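PDB 6AVV: carboxylesterase SOBER1 from Arabidopsis thaliana, which hydrolyses short-chain acyl esters and phosphatidylcholine and dampens the hypersensitive response of the plant to the bacterial effector AvrBsT. Local coordinates for residues A[6-11]-A[31-36]; A[113-118]-A[128-133]; A[73-78]-A[136-141]; A[65-70]-A[163-168]. All coordinates share one frame; numbering follows the deposited sequence. Where two conformers were deposited one is given.

Contact 1: residues A[6-11]-A[31-36]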
loop_
_atom_site.group_PDB
_atom_site.type_symbol
_atom_site.label_atom_id
_atom_site.label_comp_id
_atom_site.label_asym_id
_atom_site.label_seq_id
_atom_site.Cartn_x
_atom_site.Cartn_y
_atom_site.Cartn_z
ATOM N N THR A 6 -1.568 14.515 -11.347
ATOM C CA THR A 6 -1.538 13.176 -10.783
ATOM C C THR A 6 -0.729 13.221 -9.495
ATOM O O THR A 6 0.299 13.896 -9.430
ATOM C CB THR A 6 -0.915 12.172 -11.757
ATOM O OG1 THR A 6 -1.676 12.158 -12.972
ATOM C CG2 THR A 6 -0.900 10.773 -11.164
ATOM N N PHE A 7 -1.198 12.513 -8.473
ATOM C CA PHE A 7 -0.546 12.497 -7.169
ATOM C C PHE A 7 -0.283 11.060 -6.778
ATOM O O PHE A 7 -1.202 10.235 -6.812
ATOM C CB PHE A 7 -1.419 13.174 -6.120
ATOM C CG PHE A 7 -0.836 13.162 -4.746
ATOM C CD1 PHE A 7 0.204 14.015 -4.412
ATOM C CD2 PHE A 7 -1.339 12.311 -3.773
ATOM C CE1 PHE A 7 0.730 14.010 -3.140
ATOM C CE2 PHE A 7 -0.806 12.313 -2.494
ATOM C CZ PHE A 7 0.228 13.165 -2.186
ATOM N N ILE A 8 0.959 10.756 -6.411
ATOM C CA ILE A 8 1.353 9.411 -6.024
ATOM C C ILE A 8 1.946 9.486 -4.630
ATOM O O ILE A 8 2.974 10.147 -4.420
ATOM C CB ILE A 8 2.355 8.797 -7.010
ATOM C CG1 ILE A 8 1.766 8.794 -8.424
ATOM C CG2 ILE A 8 2.690 7.385 -6.591
ATOM C CD1 ILE A 8 2.712 8.269 -9.454
ATOM N N LEU A 9 1.289 8.833 -3.680
ATOM C CA LEU A 9 1.767 8.732 -2.309
ATOM C C LEU A 9 2.443 7.383 -2.162
ATOM O O LEU A 9 1.828 6.352 -2.433
ATOM C CB LEU A 9 0.613 8.848 -1.314
ATOM C CG LEU A 9 0.952 8.798 0.177
ATOM C CD1 LEU A 9 1.807 9.992 0.516
ATOM C CD2 LEU A 9 -0.317 8.752 1.015
ATOM N N TRP A 10 3.700 7.381 -1.751
ATOM C CA TRP A 10 4.435 6.140 -1.564
ATOM C C TRP A 10 4.741 5.945 -0.087
ATOM O O TRP A 10 5.344 6.819 0.547
ATOM C CB TRP A 10 5.734 6.153 -2.368
ATOM C CG TRP A 10 6.436 4.830 -2.282
ATOM C CD1 TRP A 10 7.194 4.370 -1.247
ATOM C CD2 TRP A 10 6.422 3.789 -3.265
ATOM N NE1 TRP A 10 7.649 3.108 -1.525
ATOM C CE2 TRP A 10 7.199 2.730 -2.761
ATOM C CE3 TRP A 10 5.851 3.661 -4.534
ATOM C CZ2 TRP A 10 7.396 1.544 -3.469
ATOM C CZ3 TRP A 10 6.049 2.483 -5.240
ATOM C CH2 TRP A 10 6.817 1.445 -4.706
ATOM N N LEU A 11 4.389 4.776 0.437
ATOM C CA LEU A 11 4.546 4.465 1.857
ATOM C C LEU A 11 5.612 3.388 2.047
ATOM O O LEU A 11 5.460 2.256 1.567
ATOM C CB LEU A 11 3.217 4.017 2.478
ATOM C CG LEU A 11 2.038 4.979 2.261
ATOM C CD1 LEU A 11 0.725 4.405 2.783
ATOM C CD2 LEU A 11 2.345 6.282 2.962
ATOM N N SER A 31 6.312 9.823 -20.063
ATOM C CA SER A 31 5.851 11.204 -20.101
ATOM C C SER A 31 4.594 11.391 -19.261
ATOM O O SER A 31 4.385 12.463 -18.681
ATOM C CB SER A 31 5.604 11.619 -21.553
ATOM O OG SER A 31 5.830 13.000 -21.747
ATOM N N GLU A 32 3.756 10.354 -19.167
ATOM C CA GLU A 32 2.540 10.443 -18.364
ATOM C C GLU A 32 2.846 10.538 -16.873
ATOM O O GLU A 32 2.119 11.213 -16.137
ATOM C CB GLU A 32 1.641 9.232 -18.633
ATOM C CG GLU A 32 1.117 9.118 -20.057
ATOM C CD GLU A 32 2.106 8.472 -21.015
ATOM O OE1 GLU A 32 3.317 8.435 -20.705
ATOM O OE2 GLU A 32 1.664 7.989 -22.080
ATOM N N LEU A 33 3.900 9.867 -16.405
ATOM C CA LEU A 33 4.207 9.822 -14.981
ATOM C C LEU A 33 5.269 10.825 -14.550
ATOM O O LEU A 33 5.321 11.176 -13.367
ATOM C CB LEU A 33 4.661 8.415 -14.569
ATOM C CG LEU A 33 3.559 7.466 -14.096
ATOM C CD1 LEU A 33 2.791 8.105 -12.963
ATOM C CD2 LEU A 33 2.626 7.122 -15.219
ATOM N N SER A 34 6.124 11.278 -15.465
ATOM C CA SER A 34 7.080 12.318 -15.107
ATOM C C SER A 34 6.383 13.620 -14.740
ATOM O O SER A 34 6.964 14.449 -14.033
ATOM C CB SER A 34 8.064 12.543 -16.253
ATOM O OG SER A 34 8.734 11.338 -16.586
ATOM N N ASN A 35 5.146 13.806 -15.197
ATOM C CA ASN A 35 4.338 14.951 -14.794
ATOM C C ASN A 35 3.803 14.812 -13.368
ATOM O O ASN A 35 3.419 15.815 -12.759
ATOM C CB ASN A 35 3.185 15.121 -15.795
ATOM C CG ASN A 35 1.983 15.844 -15.206
ATOM O OD1 ASN A 35 1.890 17.071 -15.272
ATOM N ND2 ASN A 35 1.054 15.084 -14.631
ATOM N N ALA A 36 3.789 13.603 -12.815
ATOM C CA ALA A 36 3.084 13.375 -11.565
ATOM C C ALA A 36 3.815 13.985 -10.376
ATOM O O ALA A 36 5.043 14.130 -10.372
ATOM C CB ALA A 36 2.893 11.877 -11.329
HETATM O O HOH W 1 1.059 16.355 -11.491
HETATM O O HOH W 2 0.554 12.691 -14.724
#
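The end of the Ile8 side chain lies over a branch of Leu33, CD1 of Ile8 standing 3.5 Å from CD1 of Leu33, and the two side chains cross at roughly a right angle. In Ile8, CG1 is anti to the carbonyl carbon (chi1 -57°) and the chain runs on extended through chi2, which carries CD1 out to the weakly bonded helical turn 31-34. The same methyl also meets CB of Ala36 at 4.1 Å. Ala36 is shared with Thr6, whose CB approaches Ala36 CB to 3.8 Å while CG2 packs against the same methyl. Close by, CA of Ala36 makes a CA-H...O contact with Thr6 O at 3.5 Å, with a bent angle at the hydrogen.

No direct hydrogen bond links the segments; two waters do the polar work. One accepts from Thr6 N and donates to Asn35 O. The other joins Thr6 OG1 to the carbonyl of Glu32, to which it donates at 2.6 Å (water to Glu32 O). Within the turn, Ala36 N bonds to Leu33 O. Beyond the contact, helix 198-212 covers Thr6 and Leu33, and Ser37 takes up backbone pairing with Thr6 and Ile8. The contact thus sits where the chain enters strand 37-39, the edge strand laid parallel to strand 7-11 in the central sheet of this alpha/beta hydrolase fold.

Contact 2: residues A[113-118]-A[128-133]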
loop_
_atom_site.group_PDB
_atom_site.type_symbol
_atom_site.label_atom_id
_atom_site.label_comp_id
_atom_site.label_asym_id
_atom_site.label_seq_id
_atom_site.Cartn_x
_atom_site.Cartn_y
_atom_site.Cartn_z
ATOM N N LEU A 113 -0.460 -0.823 4.797
ATOM C CA LEU A 113 -1.084 0.464 5.089
ATOM C C LEU A 113 -1.806 1.011 3.863
ATOM O O LEU A 113 -2.877 1.620 3.982
ATOM C CB LEU A 113 -0.012 1.451 5.559
ATOM C CG LEU A 113 -0.270 2.449 6.696
ATOM C CD1 LEU A 113 0.601 3.722 6.570
ATOM C CD2 LEU A 113 -1.753 2.775 6.877
ATOM N N THR A 114 -1.215 0.825 2.684
ATOM C CA THR A 114 -1.864 1.225 1.442
ATOM C C THR A 114 -3.230 0.588 1.339
ATOM O O THR A 114 -4.226 1.267 1.074
ATOM C CB THR A 114 -1.006 0.825 0.241
ATOM O OG1 THR A 114 0.123 1.697 0.149
ATOM C CG2 THR A 114 -1.804 0.966 -1.041
ATOM N N LEU A 115 -3.285 -0.730 1.533
ATOM C CA LEU A 115 -4.549 -1.452 1.445
ATOM C C LEU A 115 -5.571 -0.867 2.413
ATOM O O LEU A 115 -6.700 -0.531 2.027
ATOM C CB LEU A 115 -4.281 -2.922 1.749
ATOM C CG LEU A 115 -4.983 -4.110 1.101
ATOM C CD1 LEU A 115 -5.636 -4.965 2.180
ATOM C CD2 LEU A 115 -5.916 -3.722 -0.019
ATOM N N ALA A 116 -5.186 -0.734 3.682
ATOM C CA ALA A 116 -6.110 -0.225 4.692
ATOM C C ALA A 116 -6.562 1.188 4.364
ATOM O O ALA A 116 -7.738 1.525 4.523
ATOM C CB ALA A 116 -5.446 -0.263 6.069
ATOM N N SER A 117 -5.635 2.034 3.913
ATOM C CA SER A 117 -5.960 3.429 3.663
ATOM C C SER A 117 -6.928 3.579 2.505
ATOM O O SER A 117 -7.865 4.386 2.574
ATOM C CB SER A 117 -4.681 4.200 3.380
ATOM O OG SER A 117 -3.881 4.224 4.547
ATOM N N VAL A 118 -6.717 2.821 1.434
ATOM C CA VAL A 118 -7.585 2.948 0.268
ATOM C C VAL A 118 -8.987 2.452 0.591
ATOM O O VAL A 118 -9.986 3.098 0.246
ATOM C CB VAL A 118 -6.987 2.191 -0.928
ATOM C CG1 VAL A 118 -8.034 1.997 -2.007
ATOM C CG2 VAL A 118 -5.777 2.943 -1.460
ATOM N N GLY A 128 -4.721 1.638 -5.612
ATOM C CA GLY A 128 -3.780 1.272 -4.582
ATOM C C GLY A 128 -2.871 0.189 -5.109
ATOM O O GLY A 128 -3.347 -0.854 -5.569
ATOM N N ALA A 129 -1.558 0.425 -5.059
ATOM C CA ALA A 129 -0.569 -0.569 -5.462
ATOM C C ALA A 129 0.091 -1.112 -4.201
ATOM O O ALA A 129 0.795 -0.382 -3.496
ATOM C CB ALA A 129 0.463 0.030 -6.415
ATOM N N VAL A 130 -0.141 -2.389 -3.925
ATOM C CA VAL A 130 0.442 -3.083 -2.784
ATOM C C VAL A 130 1.625 -3.889 -3.295
ATOM O O VAL A 130 1.469 -4.693 -4.223
ATOM C CB VAL A 130 -0.591 -3.998 -2.107
ATOM C CG1 VAL A 130 0.043 -4.834 -0.984
ATOM C CG2 VAL A 130 -1.799 -3.197 -1.639
ATOM N N LEU A 131 2.811 -3.681 -2.707
ATOM C CA LEU A 131 3.991 -4.469 -3.038
ATOM C C LEU A 131 4.351 -5.290 -1.812
ATOM O O LEU A 131 4.750 -4.733 -0.786
ATOM C CB LEU A 131 5.164 -3.585 -3.463
ATOM C CG LEU A 131 5.031 -2.806 -4.773
ATOM C CD1 LEU A 131 4.243 -1.537 -4.585
ATOM C CD2 LEU A 131 6.434 -2.434 -5.263
ATOM N N SER A 132 4.155 -6.602 -1.903
ATOM C CA SER A 132 4.610 -7.533 -0.875
ATOM C C SER A 132 4.036 -7.170 0.490
ATOM O O SER A 132 4.721 -7.229 1.515
ATOM C CB SER A 132 6.136 -7.583 -0.838
ATOM O OG SER A 132 6.619 -7.831 -2.144
ATOM N N GLY A 133 2.763 -6.791 0.509
ATOM C CA GLY A 133 2.097 -6.434 1.735
ATOM C C GLY A 133 1.321 -7.591 2.332
ATOM O O GLY A 133 1.534 -8.766 2.004
#
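With chi1 at -74°, Thr114 holds CG2 anti to its backbone N and extends this methyl to the strand, while OG1 stays beside the helix and bonds to the carbonyl of Gly110. Val118, one helical turn further on, has CG1 anti to the backbone N (chi1 165°), which puts CG2 anti to the carbonyl carbon and brings it to 4.1 Å from Gly128 CA. CG2 of Thr114 lies equally near that CA and comes within 3.8 Å of Ala129 O. Both methyls thus come down on one face of Gly128, where a side chain would point between them. Helix 109-119 is the connecting helix of the beta-alpha-beta unit 102-107, 109-119, 127-131, and it begins just after Ser108, the probable nucleophile of the charge relay system. The axis of 113-118 passes 7.8 Å from that of strand 128-131, nearly antiparallel to it at 156°. Further along the strand, CG2 of Val130 takes up a position 4.2 Å from CB of Leu115 and equally near CG2 of Thr114; Trp156 of the next strand borders both Leu115 and Val130. Within the helix, Leu113 O accepts from Ser117 N and Ser117 OG, which reach it from opposite faces of the carbonyl plane.

Contact 3: residues A[73-78]-A[136-141]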
loop_
_atom_site.group_PDB
_atom_site.type_symbol
_atom_site.label_atom_id
_atom_site.label_comp_id
_atom_site.label_asym_id
_atom_site.label_seq_id
_atom_site.Cartn_x
_atom_site.Cartn_y
_atom_site.Cartn_z
ATOM N N ILE A 73 -2.065 -9.621 14.171
ATOM C CA ILE A 73 -2.058 -8.251 13.685
ATOM C C ILE A 73 -2.577 -7.343 14.793
ATOM O O ILE A 73 -3.302 -7.774 15.694
ATOM C CB ILE A 73 -2.917 -8.082 12.414
ATOM C CG1 ILE A 73 -4.339 -8.574 12.688
ATOM C CG2 ILE A 73 -2.292 -8.819 11.229
ATOM C CD1 ILE A 73 -5.219 -8.603 11.474
ATOM N N ASP A 74 -2.191 -6.068 14.718
ATOM C CA ASP A 74 -2.655 -5.032 15.645
ATOM C C ASP A 74 -3.581 -4.091 14.871
ATOM O O ASP A 74 -3.150 -3.068 14.333
ATOM C CB ASP A 74 -1.476 -4.287 16.269
ATOM C CG ASP A 74 -1.903 -3.315 17.369
ATOM O OD1 ASP A 74 -3.068 -2.845 17.372
ATOM O OD2 ASP A 74 -1.056 -3.008 18.236
ATOM N N GLU A 75 -4.874 -4.427 14.861
ATOM C CA GLU A 75 -5.833 -3.700 14.035
ATOM C C GLU A 75 -6.011 -2.257 14.497
ATOM O O GLU A 75 -6.097 -1.341 13.670
ATOM C CB GLU A 75 -7.170 -4.439 14.045
ATOM C CG GLU A 75 -8.193 -3.896 13.090
ATOM C CD GLU A 75 -9.285 -4.909 12.789
ATOM O OE1 GLU A 75 -8.983 -6.128 12.749
ATOM O OE2 GLU A 75 -10.442 -4.479 12.593
ATOM N N SER A 76 -6.069 -2.032 15.811
ATOM C CA SER A 76 -6.197 -0.667 16.313
ATOM C C SER A 76 -5.048 0.214 15.844
ATOM O O SER A 76 -5.253 1.379 15.485
ATOM C CB SER A 76 -6.272 -0.666 17.838
ATOM O OG SER A 76 -7.499 -1.217 18.297
ATOM N N SER A 77 -3.833 -0.331 15.834
ATOM C CA SER A 77 -2.673 0.475 15.468
ATOM C C SER A 77 -2.701 0.845 13.987
ATOM O O SER A 77 -2.365 1.978 13.622
ATOM C CB SER A 77 -1.397 -0.278 15.846
ATOM O OG SER A 77 -0.242 0.491 15.552
ATOM N N VAL A 78 -3.120 -0.085 13.122
ATOM C CA VAL A 78 -3.268 0.176 11.686
ATOM C C VAL A 78 -4.254 1.309 11.461
ATOM O O VAL A 78 -4.070 2.195 10.621
ATOM C CB VAL A 78 -3.750 -1.114 10.989
ATOM C CG1 VAL A 78 -4.547 -0.814 9.725
ATOM C CG2 VAL A 78 -2.601 -2.051 10.722
ATOM N N PRO A 136 -4.036 -6.105 6.936
ATOM C CA PRO A 136 -3.686 -5.789 8.323
ATOM C C PRO A 136 -4.879 -5.675 9.257
ATOM O O PRO A 136 -4.740 -5.120 10.356
ATOM C CB PRO A 136 -2.975 -4.441 8.182
ATOM C CG PRO A 136 -3.741 -3.787 7.077
ATOM C CD PRO A 136 -4.124 -4.888 6.110
ATOM N N PHE A 137 -6.038 -6.184 8.835
ATOM C CA PHE A 137 -7.223 -6.251 9.683
ATOM C C PHE A 137 -7.999 -7.519 9.340
ATOM O O PHE A 137 -7.692 -8.212 8.370
ATOM C CB PHE A 137 -8.131 -5.016 9.547
ATOM C CG PHE A 137 -8.109 -4.354 8.189
ATOM C CD1 PHE A 137 -8.521 -5.040 7.058
ATOM C CD2 PHE A 137 -7.851 -2.992 8.081
ATOM C CE1 PHE A 137 -8.536 -4.424 5.819
ATOM C CE2 PHE A 137 -7.898 -2.354 6.854
ATOM C CZ PHE A 137 -8.243 -3.070 5.717
ATOM N N THR A 138 -9.011 -7.832 10.154
ATOM C CA THR A 138 -9.842 -9.000 9.884
ATOM C C THR A 138 -11.071 -8.602 9.078
ATOM O O THR A 138 -11.319 -7.421 8.821
ATOM C CB THR A 138 -10.269 -9.692 11.178
ATOM O OG1 THR A 138 -11.166 -8.841 11.906
ATOM C CG2 THR A 138 -9.066 -10.007 12.036
ATOM N N SER A 139 -11.869 -9.608 8.700
ATOM C CA SER A 139 -13.049 -9.372 7.875
ATOM C C SER A 139 -14.095 -8.522 8.586
ATOM O O SER A 139 -14.996 -7.994 7.925
ATOM C CB SER A 139 -13.668 -10.709 7.440
ATOM O OG SER A 139 -14.020 -11.501 8.560
ATOM N N SER A 140 -13.980 -8.359 9.908
ATOM C CA SER A 140 -14.909 -7.512 10.652
ATOM C C SER A 140 -14.883 -6.062 10.190
ATOM O O SER A 140 -15.861 -5.335 10.405
ATOM C CB SER A 140 -14.588 -7.571 12.146
ATOM O OG SER A 140 -14.656 -8.902 12.628
ATOM N N ILE A 141 -13.792 -5.622 9.559
ATOM C CA ILE A 141 -13.694 -4.238 9.110
ATOM C C ILE A 141 -14.464 -4.002 7.816
ATOM O O ILE A 141 -14.755 -2.848 7.487
ATOM C CB ILE A 141 -12.217 -3.828 8.935
ATOM C CG1 ILE A 141 -12.053 -2.303 8.909
ATOM C CG2 ILE A 141 -11.650 -4.390 7.645
ATOM C CD1 ILE A 141 -12.350 -1.620 10.214
HETATM O O HOH W 3 -2.350 -4.858 11.984
#
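At the N-terminal end of helix 75-94, which meets the loop following strand 127-131 of the alpha/beta hydrolase sheet, the extended side chain of Glu75 crosses Phe137 at about a right angle, its CD 3.4 Å from Phe137 CB. With CG anti to the backbone N (chi1 -172°), Glu75 reaches along the loop to its one direct hydrogen bond with it, from Thr138 N to Glu75 OE1, at 3.1 Å and nearly straight (163°). The N-H meets the oxygen from above the carboxylate plane.

Ile73 lays CD1 against the loop backbone, 3.6 Å from Phe137 CA. Val78, in the conformer modelled here, crosses the ring of Pro136 and sets CG2 against its CB, and the proline rests in turn on Ala112 and Ala116 of helix 109-119. The helix start itself is capped by Asp74, whose OD1 accepts from Ser77 N at 3.0 Å. A water donates to Pro136 O and accepts weakly from Asp74 N. The ring of Phe137 is bordered on both faces from within its own loop: Pro136 CG lies over one, and Ile141 CG2 stands 3.3 Å above the plane of the other, both offset toward the rim.

Contact 4: residues A[65-70]-A[163-168]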
loop_
_atom_site.group_PDB
_atom_site.type_symbol
_atom_site.label_atom_id
_atom_site.label_comp_id
_atom_site.label_asym_id
_atom_site.label_seq_id
_atom_site.Cartn_x
_atom_site.Cartn_y
_atom_site.Cartn_z
ATOM N N LEU A 65 6.895 -10.995 12.615
ATOM C CA LEU A 65 7.567 -10.993 11.332
ATOM C C LEU A 65 8.583 -12.129 11.419
ATOM O O LEU A 65 9.287 -12.240 12.436
ATOM C CB LEU A 65 8.261 -9.662 11.061
ATOM C CG LEU A 65 8.268 -9.077 9.662
ATOM C CD1 LEU A 65 6.886 -9.046 9.051
ATOM C CD2 LEU A 65 8.849 -7.669 9.747
ATOM N N PRO A 66 8.695 -12.996 10.399
ATOM C CA PRO A 66 7.946 -13.053 9.140
ATOM C C PRO A 66 6.445 -13.179 9.328
ATOM O O PRO A 66 5.965 -13.700 10.335
ATOM C CB PRO A 66 8.504 -14.305 8.462
ATOM C CG PRO A 66 9.903 -14.413 8.981
ATOM C CD PRO A 66 9.798 -13.975 10.422
ATOM N N PHE A 67 5.708 -12.672 8.350
ATOM C CA PHE A 67 4.259 -12.674 8.381
ATOM C C PHE A 67 3.738 -13.859 7.586
ATOM O O PHE A 67 3.989 -13.958 6.379
ATOM C CB PHE A 67 3.705 -11.373 7.815
ATOM C CG PHE A 67 2.248 -11.193 8.089
ATOM C CD1 PHE A 67 1.830 -10.495 9.211
ATOM C CD2 PHE A 67 1.296 -11.762 7.259
ATOM C CE1 PHE A 67 0.473 -10.345 9.488
ATOM C CE2 PHE A 67 -0.052 -11.609 7.522
ATOM C CZ PHE A 67 -0.463 -10.904 8.635
ATOM N N LYS A 68 2.998 -14.735 8.266
ATOM C CA LYS A 68 2.386 -15.921 7.691
ATOM C C LYS A 68 0.877 -15.749 7.674
ATOM O O LYS A 68 0.323 -14.887 8.358
ATOM C CB LYS A 68 2.739 -17.172 8.505
ATOM C CG LYS A 68 4.051 -17.092 9.254
ATOM C CD LYS A 68 4.074 -18.089 10.418
ATOM C CE LYS A 68 4.707 -17.482 11.667
ATOM N NZ LYS A 68 4.417 -18.263 12.907
ATOM N N VAL A 69 0.202 -16.605 6.900
ATOM C CA VAL A 69 -1.242 -16.712 7.044
ATOM C C VAL A 69 -1.551 -17.068 8.489
ATOM O O VAL A 69 -1.013 -18.039 9.036
ATOM C CB VAL A 69 -1.809 -17.756 6.071
ATOM C CG1 VAL A 69 -3.270 -18.037 6.398
ATOM C CG2 VAL A 69 -1.667 -17.275 4.640
ATOM N N GLY A 70 -2.391 -16.262 9.128
ATOM C CA GLY A 70 -2.708 -16.456 10.524
ATOM C C GLY A 70 -1.822 -15.716 11.496
ATOM O O GLY A 70 -2.034 -15.833 12.710
ATOM N N ARG A 163 9.808 -15.041 1.855
ATOM C CA ARG A 163 9.691 -15.674 3.162
ATOM C C ARG A 163 9.646 -14.660 4.297
ATOM O O ARG A 163 9.651 -15.058 5.471
ATOM C CB ARG A 163 10.847 -16.661 3.385
ATOM C CG ARG A 163 10.710 -17.930 2.550
ATOM C CD ARG A 163 11.886 -18.886 2.758
ATOM N NE ARG A 163 11.711 -19.785 3.898
ATOM C CZ ARG A 163 10.944 -20.875 3.887
ATOM N NH1 ARG A 163 10.261 -21.204 2.800
ATOM N NH2 ARG A 163 10.856 -21.636 4.967
ATOM N N MET A 164 9.621 -13.357 3.976
ATOM C CA MET A 164 9.414 -12.310 4.968
ATOM C C MET A 164 7.934 -12.049 5.169
ATOM O O MET A 164 7.443 -12.000 6.300
ATOM C CB MET A 164 10.111 -11.021 4.523
ATOM C CG MET A 164 11.629 -11.056 4.648
ATOM S SD MET A 164 12.117 -10.998 6.373
ATOM C CE MET A 164 11.837 -9.254 6.688
ATOM N N VAL A 165 7.221 -11.867 4.068
ATOM C CA VAL A 165 5.767 -11.879 4.050
ATOM C C VAL A 165 5.394 -12.976 3.071
ATOM O O VAL A 165 5.564 -12.813 1.855
ATOM C CB VAL A 165 5.181 -10.521 3.642
ATOM C CG1 VAL A 165 3.668 -10.608 3.613
ATOM C CG2 VAL A 165 5.655 -9.475 4.640
ATOM N N LEU A 166 4.952 -14.117 3.595
ATOM C CA LEU A 166 4.816 -15.299 2.758
ATOM C C LEU A 166 3.890 -15.016 1.587
ATOM O O LEU A 166 2.880 -14.315 1.724
ATOM C CB LEU A 166 4.292 -16.488 3.574
ATOM C CG LEU A 166 5.364 -17.275 4.345
ATOM C CD1 LEU A 166 6.268 -16.393 5.217
ATOM C CD2 LEU A 166 4.727 -18.347 5.206
ATOM N N PHE A 167 4.260 -15.545 0.415
ATOM C CA PHE A 167 3.405 -15.435 -0.764
ATOM C C PHE A 167 1.976 -15.865 -0.446
ATOM O O PHE A 167 1.015 -15.232 -0.890
ATOM C CB PHE A 167 3.995 -16.286 -1.894
ATOM C CG PHE A 167 3.263 -16.183 -3.201
ATOM C CD1 PHE A 167 3.335 -15.036 -3.972
ATOM C CD2 PHE A 167 2.521 -17.256 -3.676
ATOM C CE1 PHE A 167 2.676 -14.949 -5.179
ATOM C CE2 PHE A 167 1.857 -17.175 -4.882
ATOM C CZ PHE A 167 1.931 -16.024 -5.638
ATOM N N GLU A 168 1.831 -16.925 0.358
ATOM C CA GLU A 168 0.521 -17.403 0.797
ATOM C C GLU A 168 -0.280 -16.307 1.497
ATOM O O GLU A 168 -1.506 -16.237 1.359
ATOM C CB GLU A 168 0.729 -18.596 1.732
ATOM C CG GLU A 168 -0.465 -19.490 1.963
ATOM C CD GLU A 168 -0.126 -20.641 2.898
ATOM O OE1 GLU A 168 0.571 -20.400 3.909
ATOM O OE2 GLU A 168 -0.549 -21.784 2.622
HETATM O O HOH W 4 1.291 -19.041 5.884
#
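Phe67 and Val165 are joined by a single parallel beta bridge between two surface loops of the alpha/beta hydrolase fold, beside the probable charge relay residues. Phe67 N donates to Met164 O at 2.8 Å, tilted 19° from the carbonyl plane, and Leu166 N returns a bond to Phe67 O at 3.0 Å, nearly straight at 168°. Flanking the pair, Pro66 follows a cis peptide bond and brings CB to 3.3 Å from Arg163 O. Leu166 has CG anti to the carbonyl carbon (chi1 -84°); CD1 of Leu166 comes to 3.5 Å from Phe67 O, and its CD2 lies 4.0 Å from Lys68 CB.

On the inner side, Val165 CG2 packs on Phe67 CB, while the Phe67 ring stacks with Trp134. The side chain of Val165 also touches His194, and Asp162, another probable relay residue, accepts from Met164 N and Val165 N through OD1, an arrangement consistent with this loop helping to position Asp162 and His194. Val165 O in turn accepts from His158. At the outer end a water accepts from Val69 N and donates to Glu168 OE1. Beside it Val69 lays CG2 along the aliphatic part of Glu168, and the same CG2 of Val69 comes to 3.4 Å from Glu168 O.

How the contacts relate
Contact 2 lies in the core, near the centre of the chain, and is methyl packing without a hydrogen bond across it. Contact 1 is also buried but farther out, contact 3 is partly buried and contact 4 lies on the surface; these three add water bridges. Contacts 1 and 2 reach the same central sheet and touch where Leu11 packs on Leu113 and Thr114. Contact 3 meets contact 2 at helix 109-119, through Ala116, and contact 4 meets it where Ser132 and Gly133 border Val165. Ile73 and Phe67 join contacts 3 and 4. Direct hydrogen bonds cross only these two: one to a carboxylate in contact 3, two between backbones in contact 4.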